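Local atomic coordinates of tannase (Lactobacillus plantarum, PDB entry 3WA7), a protein that probably hydrolyses the ester bonds of tannins, releasing gallic acid, as a serine esterase with an alpha/beta-hydrolase fold. Residues L209-A212 against D213-Y216; R420-S423 against F424-I428. One frame throughout, in Å; residues are numbered along the deposited sequence.

Contact 1. Residues L209-A212 against D213-Y216; sequences LEHA and DMAY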
ATOM      1  N   LEU A 209       6.116   0.311  -9.525  1.00  5.59           N
ATOM      2  CA  LEU A 209       5.862   1.468 -10.373  1.00  5.29           C
ATOM      3  C   LEU A 209       6.522   1.478 -11.748  1.00  5.34           C
ATOM      4  O   LEU A 209       5.908   1.922 -12.721  1.00  7.36           O
ATOM      5  CB  LEU A 209       6.233   2.747  -9.607  1.00  6.28           C
ATOM      6  CG  LEU A 209       5.588   2.871  -8.221  1.00  6.05           C
ATOM      7  CD1 LEU A 209       6.081   4.144  -7.544  1.00  6.77           C
ATOM      8  CD2 LEU A 209       4.061   2.880  -8.342  1.00  5.46           C
ATOM      9  N   GLU A 210       7.753   0.985 -11.838  1.00  4.65           N
ATOM     10  CA  GLU A 210       8.474   0.982 -13.106  1.00  6.35           C
ATOM     11  C   GLU A 210       7.920  -0.025 -14.113  1.00  5.37           C
ATOM     12  O   GLU A 210       8.361  -0.066 -15.259  1.00  6.08           O
ATOM     13  CB  GLU A 210       9.970   0.712 -12.879  1.00  6.12           C
ATOM     14  CG  GLU A 210      10.295  -0.704 -12.432  1.00  8.23           C
ATOM     15  CD  GLU A 210      10.314  -0.861 -10.923  1.00  8.22           C
ATOM     16  OE1 GLU A 210       9.483  -0.226 -10.242  1.00  7.83           O
ATOM     17  OE2 GLU A 210      11.162  -1.633 -10.421  1.00  7.61           O
ATOM     18  N   HIS A 211       6.954  -0.836 -13.688  1.00  5.40           N
ATOM     19  CA  HIS A 211       6.349  -1.818 -14.584  1.00  5.48           C
ATOM     20  C   HIS A 211       4.830  -1.666 -14.601  1.00  6.01           C
ATOM     21  O   HIS A 211       4.133  -2.415 -15.291  1.00  7.36           O
ATOM     22  CB  HIS A 211       6.707  -3.241 -14.147  1.00  5.41           C
ATOM     23  CG  HIS A 211       8.180  -3.498 -14.081  1.00  5.41           C
ATOM     24  ND1 HIS A 211       8.814  -3.893 -12.924  1.00  5.59           N
ATOM     25  CD2 HIS A 211       9.146  -3.402 -15.026  1.00  7.12           C
ATOM     26  CE1 HIS A 211      10.108  -4.026 -13.157  1.00  7.58           C
ATOM     27  NE2 HIS A 211      10.335  -3.735 -14.425  1.00  8.93           N
ATOM     28  N   ALA A 212       4.328  -0.690 -13.847  1.00  5.46           N
ATOM     29  CA  ALA A 212       2.889  -0.439 -13.754  1.00  5.38           C
ATOM     30  C   ALA A 212       2.266   0.078 -15.044  1.00  4.31           C
ATOM     31  O   ALA A 212       1.088  -0.170 -15.303  1.00  5.75           O
ATOM     32  CB  ALA A 212       2.600   0.538 -12.614  1.00  5.51           C
ATOM     33  N   ASP A 213       3.036   0.806 -15.848  1.00  4.41           N
ATOM     34  CA  ASP A 213       2.502   1.318 -17.106  1.00  5.15           C
ATOM     35  C   ASP A 213       2.211   0.170 -18.060  1.00  5.58           C
ATOM     36  O   ASP A 213       1.163   0.148 -18.711  1.00  6.37           O
ATOM     37  CB  ASP A 213       3.474   2.305 -17.760  1.00  6.27           C
ATOM     38  CG  ASP A 213       3.513   3.640 -17.041  1.00  9.44           C
ATOM     39  OD1 ASP A 213       2.429   4.129 -16.657  1.00  9.40           O
ATOM     40  OD2 ASP A 213       4.617   4.199 -16.874  1.00  8.81           O
HETATM   41  N   MSE A 214       3.141  -0.776 -18.148  1.00  5.68           N
HETATM   42  CA  MSE A 214       2.960  -1.933 -19.018  1.00  5.86           C
HETATM   43  C   MSE A 214       1.773  -2.774 -18.556  1.00  5.09           C
HETATM   44  O   MSE A 214       0.994  -3.260 -19.372  1.00  4.87           O
HETATM   45  CB  MSE A 214       4.216  -2.809 -19.028  1.00  7.21           C
HETATM   46  CG  MSE A 214       5.382  -2.211 -19.782  1.00  9.81           C
HETATM   47 SE   MSE A 214       6.863  -3.455 -19.827  1.00 19.69          SE
HETATM   48  CE  MSE A 214       7.380  -3.343 -17.991  1.00 13.68           C
ATOM     49  N   ALA A 215       1.641  -2.949 -17.244  1.00  4.85           N
ATOM     50  CA  ALA A 215       0.539  -3.740 -16.710  1.00  5.10           C
ATOM     51  C   ALA A 215      -0.799  -3.066 -16.981  1.00  4.67           C
ATOM     52  O   ALA A 215      -1.784  -3.729 -17.316  1.00  4.16           O
ATOM     53  CB  ALA A 215       0.717  -3.953 -15.203  1.00  4.93           C
ATOM     54  N   TYR A 216      -0.835  -1.746 -16.847  1.00  5.08           N
ATOM     55  CA  TYR A 216      -2.075  -1.013 -17.057  1.00  5.10           C
ATOM     56  C   TYR A 216      -2.576  -1.150 -18.488  1.00  4.28           C
ATOM     57  O   TYR A 216      -3.774  -1.317 -18.717  1.00  3.85           O
ATOM     58  CB  TYR A 216      -1.897   0.471 -16.726  1.00  6.07           C
ATOM     59  CG  TYR A 216      -3.175   1.129 -16.247  1.00  5.38           C
ATOM     60  CD1 TYR A 216      -3.663   0.888 -14.961  1.00  5.79           C
ATOM     61  CD2 TYR A 216      -3.919   1.959 -17.089  1.00  7.10           C
ATOM     62  CE1 TYR A 216      -4.862   1.454 -14.521  1.00  6.32           C
ATOM     63  CE2 TYR A 216      -5.123   2.531 -16.659  1.00  5.03           C
ATOM     64  CZ  TYR A 216      -5.586   2.273 -15.378  1.00  6.29           C
ATOM     65  OH  TYR A 216      -6.773   2.825 -14.950  1.00  8.04           O
TER
HETATM   66  O   HOH W   1       5.585   2.124 -15.368  1.00  6.11           O
HETATM   67  O   HOH W   2       5.938   0.048 -17.257  1.00  8.53           O
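H211 and M214 run alongside each other in the same direction on helix 209-220. M214 is selenomethionine, from labelling. Its CB passes 3.8 Å from H211 O. CG starts beside the backbone N (chi1 -72°), and the chain stays extended as far as SE. It then bends at chi3 (-71°). This bend carries the end methyl back to the imidazole, where M214 CE sits 3.5 Å from H211 CD2. The methyl is at the ring edge, near the ring plane. L261, Q264 and F265 of helix 252-271 also touch this side chain. The H211 ring has E210 CG 3.4 Å above its centre and is stacked with Y268. Its ND1 bonds to N208 OD1.

This part of the helix is hydrated. L209 O and D213 N stand 4.4 Å apart, too far for a direct bond, and water 1 bridges them. Water 2 does the same for E210 O and M214 N. Direct i to i+4 bonds follow one residue later. A215 N reaches H211 O at 3.2 Å, and Y216 N reaches A212 O at 2.9 Å. The D213 carboxylate is buried but well supplied with donors. OD1 bonds to F348 N, while D213 OD2 bonds to D349 N and takes a weak bond from water 1, at 2.7 Å.

Contact 2. Residues R420-S423 against F424-I428; sequences RDTS and FAIPI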
ATOM      1  N   ARG A 420      -9.476   0.503 -10.216  1.00  4.94           N
ATOM      2  CA  ARG A 420      -8.753   0.667 -11.477  1.00  7.37           C
ATOM      3  C   ARG A 420      -7.543   1.595 -11.373  1.00  5.37           C
ATOM      4  O   ARG A 420      -7.036   2.073 -12.392  1.00  5.28           O
ATOM      5  CB  ARG A 420      -9.699   1.211 -12.554  1.00  6.46           C
ATOM      6  CG  ARG A 420     -11.019   0.466 -12.640  1.00  7.68           C
ATOM      7  CD  ARG A 420     -12.163   1.361 -12.221  1.00  8.05           C
ATOM      8  NE  ARG A 420     -12.422   2.403 -13.210  1.00  9.02           N
ATOM      9  CZ  ARG A 420     -12.333   3.709 -12.979  1.00 10.24           C
ATOM     10  NH1 ARG A 420     -11.984   4.160 -11.778  1.00 11.70           N
ATOM     11  NH2 ARG A 420     -12.603   4.570 -13.954  1.00  9.97           N
ATOM     12  N   ASP A 421      -7.072   1.855 -10.155  1.00  5.66           N
ATOM     13  CA  ASP A 421      -5.924   2.741  -9.982  1.00  5.85           C
ATOM     14  C   ASP A 421      -4.638   2.111 -10.497  1.00  6.61           C
ATOM     15  O   ASP A 421      -3.672   2.805 -10.810  1.00  6.89           O
ATOM     16  CB  ASP A 421      -5.786   3.157  -8.518  1.00  7.04           C
ATOM     17  CG  ASP A 421      -6.790   4.223  -8.132  1.00  9.62           C
ATOM     18  OD1 ASP A 421      -8.006   3.943  -8.174  1.00  8.93           O
ATOM     19  OD2 ASP A 421      -6.366   5.351  -7.802  1.00  9.74           O
ATOM     20  N   THR A 422      -4.634   0.787 -10.579  1.00  6.67           N
ATOM     21  CA  THR A 422      -3.500   0.054 -11.122  1.00  5.55           C
ATOM     22  C   THR A 422      -4.070  -1.283 -11.586  1.00  5.05           C
ATOM     23  O   THR A 422      -5.122  -1.708 -11.112  1.00  5.53           O
ATOM     24  CB  THR A 422      -2.375  -0.157 -10.072  1.00  4.72           C
ATOM     25  OG1 THR A 422      -1.180  -0.582 -10.740  1.00  5.84           O
ATOM     26  CG2 THR A 422      -2.776  -1.200  -9.037  1.00  5.53           C
ATOM     27  N   SER A 423      -3.397  -1.933 -12.524  1.00  4.03           N
ATOM     28  CA  SER A 423      -3.877  -3.214 -13.033  1.00  4.32           C
ATOM     29  C   SER A 423      -3.956  -4.288 -11.957  1.00  4.73           C
ATOM     30  O   SER A 423      -3.163  -4.300 -11.014  1.00  5.22           O
ATOM     31  CB  SER A 423      -2.967  -3.716 -14.156  1.00  5.52           C
ATOM     32  OG  SER A 423      -3.310  -5.045 -14.519  1.00  5.58           O
ATOM     33  N   PHE A 424      -4.921  -5.190 -12.112  1.00  4.91           N
ATOM     34  CA  PHE A 424      -5.097  -6.305 -11.189  1.00  4.91           C
ATOM     35  C   PHE A 424      -3.830  -7.150 -11.212  1.00  5.17           C
ATOM     36  O   PHE A 424      -3.512  -7.829 -10.242  1.00  5.85           O
ATOM     37  CB  PHE A 424      -6.280  -7.172 -11.625  1.00  4.62           C
ATOM     38  CG  PHE A 424      -7.593  -6.450 -11.617  1.00  5.38           C
ATOM     39  CD1 PHE A 424      -8.360  -6.363 -12.775  1.00  3.61           C
ATOM     40  CD2 PHE A 424      -8.063  -5.858 -10.448  1.00  5.77           C
ATOM     41  CE1 PHE A 424      -9.585  -5.691 -12.768  1.00  5.18           C
ATOM     42  CE2 PHE A 424      -9.281  -5.185 -10.429  1.00  5.65           C
ATOM     43  CZ  PHE A 424     -10.045  -5.101 -11.590  1.00  5.85           C
ATOM     44  N   ALA A 425      -3.114  -7.101 -12.333  1.00  4.78           N
ATOM     45  CA  ALA A 425      -1.880  -7.868 -12.487  1.00  4.62           C
ATOM     46  C   ALA A 425      -0.835  -7.511 -11.439  1.00  5.23           C
ATOM     47  O   ALA A 425      -0.061  -8.364 -11.012  1.00  6.18           O
ATOM     48  CB  ALA A 425      -1.301  -7.652 -13.881  1.00  5.69           C
ATOM     49  N   ILE A 426      -0.810  -6.245 -11.030  1.00  5.31           N
ATOM     50  CA  ILE A 426       0.156  -5.781 -10.042  1.00  5.82           C
ATOM     51  C   ILE A 426       0.049  -6.511  -8.694  1.00  5.67           C
ATOM     52  O   ILE A 426       1.027  -7.089  -8.225  1.00  6.17           O
ATOM     53  CB  ILE A 426       0.040  -4.243  -9.858  1.00  5.90           C
ATOM     54  CG1 ILE A 426       0.522  -3.541 -11.136  1.00  5.56           C
ATOM     55  CG2 ILE A 426       0.849  -3.781  -8.655  1.00  6.45           C
ATOM     56  CD1 ILE A 426       1.985  -3.816 -11.495  1.00  8.05           C
ATOM     57  N   PRO A 427      -1.130  -6.489  -8.044  1.00  5.94           N
ATOM     58  CA  PRO A 427      -1.197  -7.206  -6.765  1.00  5.02           C
ATOM     59  C   PRO A 427      -1.091  -8.727  -6.951  1.00  5.58           C
ATOM     60  O   PRO A 427      -0.602  -9.438  -6.073  1.00  4.58           O
ATOM     61  CB  PRO A 427      -2.545  -6.770  -6.187  1.00  5.44           C
ATOM     62  CG  PRO A 427      -3.363  -6.470  -7.412  1.00  3.76           C
ATOM     63  CD  PRO A 427      -2.376  -5.747  -8.300  1.00  5.83           C
ATOM     64  N   ILE A 428      -1.542  -9.224  -8.098  1.00  4.26           N
ATOM     65  CA  ILE A 428      -1.467 -10.659  -8.355  1.00  4.45           C
ATOM     66  C   ILE A 428      -0.008 -11.112  -8.453  1.00  4.48           C
ATOM     67  O   ILE A 428       0.354 -12.171  -7.940  1.00  5.36           O
ATOM     68  CB  ILE A 428      -2.232 -11.030  -9.651  1.00  3.83           C
ATOM     69  CG1 ILE A 428      -3.736 -10.828  -9.425  1.00  4.77           C
ATOM     70  CG2 ILE A 428      -1.941 -12.477 -10.036  1.00  6.58           C
ATOM     71  CD1 ILE A 428      -4.579 -10.943 -10.685  1.00  6.03           C
TER
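S423 forms an N-cap-type bond ahead of helix 425-436. Its OG lies anti to the backbone N (chi1 171°), which turns it back over the first turn. There S423 OG accepts from A425 N at 3.0 Å, with an N-H...O angle of 157°. A425 CB packs on the same oxygen. The carbonyl of S423 works too: I426 N bonds to S423 O at 3.1 Å, coming from well above the carbonyl plane. P427 has no N-H to offer this oxygen, and P427 CD rests 3.2 Å from S423 O instead.

T422 and I426 close the other side chain contact, the two side chains set roughly perpendicular. T422 OG1 meets I426 CG1 at 3.4 Å. In this alpha/beta-hydrolase, the segment 420-423 is in the loop between strand 410-414 and helix 425-436, just after D419, the probable acid of the catalytic triad.

Further out, Q219 of helix 209-220 sets the cap. Its OE1 bonds to both S423 OG and F424 N. A215 of the same helix touches S423 and I426. F424 packs on L336 and L339 of helix 332-339.

In the fold
The centres of the two contacts are 9 Å apart, and Y216 joins them directly. Y216 OH lies 2.7 Å from R420 O, a probable hydrogen bond, and also bonds to the backbone N of M342 and K343. The Y216 ring packs along the loop, with Y216 CD1 3.7 Å from S423 N. Beside it, A215 O is 3.4 Å from S423 CB. Helix 209-220 thus backs the loop that follows the probable triad acid D419. The Y216 side chain lies near the probable S163-H451-D419 triad without touching it. On the contact 2 loop, D421 N bonds to D419 OD1, and D421 OD2 hydrogen-bonds to O1 of a glycerol, probably from the crystallisation liquor.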